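Local coordinates for acetyltransferase (Bacillus cereus, PDB 1Y9W), which probably transfers acyl groups, most likely acetyl from acetyl-CoA, to a still unidentified acceptor, as a member of the GNAT family, at residues S27-T30 / D31-Q35. Sequence-based numbering, arbitrary orientation.
Sequences SILT and DEVKQ
The carbonyl oxygen of T30 is where the first of two overlapping beta turns closes: V33 N donates to T30 O across 3.3 Å, with an angle of 158° at the hydrogen. The donor stands well above the carbonyl plane, 49° out of it. Two side chains crowd the same oxygen. V33 CG2 lies 3.3 Å from T30 O, and the methylenes of K34 run past it, K34 CG also coming to 3.3 Å from T30 O. With CG beside its own backbone N (chi1 -63°) and the chain extended from there, K34 reaches back as a straight rod toward L29. Its CE is 3.0 Å from L29 O and its ammonium 3.1 Å from the same oxygen, L29 O to K34 NZ. That ammonium is hydrogen-bonded to M26 O, near the end of helix 11-27, while D31 OD1 makes a long salt bridge to it. A second backbone bond, K34 N to D31 O at 2.9 Å, closes the next beta turn, of type I with E32 and V33 at its corners, and K34 is then the centre of an inverse gamma turn. Together these turns carry the chain out of helix 11-27 toward strand 38-45 of the central sheet in this GNAT fold. On the apolar side, V33 CG2 meets L29 CB at 4.1 Å. The two buried residues also pack against the second subunit, L29 on its H131 and V33 on its P128, so this segment forms part of the dimer interface. T30 and E32 run next to each other in the same direction, T30 OG1 against E32 CB.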
loop_
_atom_site.group_PDB
_atom_site.type_symbol
_atom_site.label_atom_id
_atom_site.label_comp_id
_atom_site.label_asym_id
_atom_site.label_seq_id
_atom_site.Cartn_x
_atom_site.Cartn_y
_atom_site.Cartn_z
ATOM N N SER A 27 -0.171 4.192 19.855
ATOM C CA SER A 27 0.296 4.323 21.228
ATOM C C SER A 27 1.664 4.983 21.366
ATOM O O SER A 27 2.008 5.484 22.437
ATOM C CB SER A 27 0.326 2.954 21.913
ATOM O OG SER A 27 1.356 2.137 21.396
ATOM N N ILE A 28 2.452 4.991 20.298
ATOM C CA ILE A 28 3.765 5.612 20.386
ATOM C C ILE A 28 3.906 6.873 19.531
ATOM O O ILE A 28 5.010 7.376 19.333
ATOM C CB ILE A 28 4.881 4.598 20.026
ATOM C CG1 ILE A 28 4.762 4.160 18.567
ATOM C CG2 ILE A 28 4.784 3.378 20.947
ATOM C CD1 ILE A 28 5.833 3.161 18.154
ATOM N N LEU A 29 2.785 7.386 19.031
ATOM C CA LEU A 29 2.797 8.597 18.215
ATOM C C LEU A 29 1.977 9.689 18.882
ATOM O O LEU A 29 1.034 9.407 19.625
ATOM C CB LEU A 29 2.224 8.326 16.820
ATOM C CG LEU A 29 3.044 7.422 15.902
ATOM C CD1 LEU A 29 2.316 7.235 14.584
ATOM C CD2 LEU A 29 4.414 8.035 15.684
ATOM N N THR A 30 2.337 10.938 18.608
ATOM C CA THR A 30 1.632 12.073 19.183
ATOM C C THR A 30 0.397 12.430 18.359
ATOM O O THR A 30 0.293 12.074 17.181
ATOM C CB THR A 30 2.560 13.302 19.295
ATOM O OG1 THR A 30 3.082 13.633 18.002
ATOM C CG2 THR A 30 3.711 13.003 20.251
ATOM N N ASP A 31 -0.539 13.131 18.990
ATOM C CA ASP A 31 -1.784 13.516 18.334
ATOM C C ASP A 31 -1.543 14.439 17.155
ATOM O O ASP A 31 -2.355 14.523 16.236
ATOM C CB ASP A 31 -2.723 14.188 19.342
ATOM C CG ASP A 31 -2.858 13.390 20.626
ATOM O OD1 ASP A 31 -2.827 12.141 20.564
ATOM O OD2 ASP A 31 -3.003 14.012 21.699
ATOM N N GLU A 32 -0.414 15.126 17.190
ATOM C CA GLU A 32 -0.044 16.045 16.134
ATOM C C GLU A 32 -0.086 15.406 14.738
ATOM O O GLU A 32 -0.415 16.073 13.758
ATOM C CB GLU A 32 1.356 16.584 16.423
ATOM C CG GLU A 32 1.952 17.431 15.329
ATOM C CD GLU A 32 3.451 17.579 15.488
ATOM O OE1 GLU A 32 4.143 16.540 15.561
ATOM O OE2 GLU A 32 3.935 18.731 15.538
ATOM N N VAL A 33 0.246 14.122 14.639
ATOM C CA VAL A 33 0.250 13.449 13.337
ATOM C C VAL A 33 -0.994 12.595 13.121
ATOM O O VAL A 33 -1.192 12.034 12.035
ATOM C CB VAL A 33 1.498 12.530 13.167
ATOM C CG1 VAL A 33 2.772 13.340 13.289
ATOM C CG2 VAL A 33 1.484 11.424 14.208
ATOM N N LYS A 34 -1.835 12.507 14.148
ATOM C CA LYS A 34 -3.036 11.688 14.074
ATOM C C LYS A 34 -4.245 12.284 13.344
ATOM O O LYS A 34 -5.321 12.477 13.925
ATOM C CB LYS A 34 -3.429 11.223 15.483
ATOM C CG LYS A 34 -2.362 10.330 16.125
ATOM C CD LYS A 34 -2.759 9.834 17.509
ATOM C CE LYS A 34 -1.604 9.087 18.154
ATOM N NZ LYS A 34 -1.939 8.578 19.502
ATOM N N GLN A 35 -4.056 12.567 12.057
ATOM C CA GLN A 35 -5.134 13.078 11.229
ATOM C C GLN A 35 -6.141 11.939 11.142
ATOM O O GLN A 35 -5.777 10.812 10.820
ATOM C CB GLN A 35 -4.620 13.401 9.826
ATOM C CG GLN A 35 -5.727 13.648 8.804
ATOM C CD GLN A 35 -5.203 13.775 7.378
ATOM O OE1 GLN A 35 -4.304 13.041 6.968
ATOM N NE2 GLN A 35 -5.778 14.692 6.612
#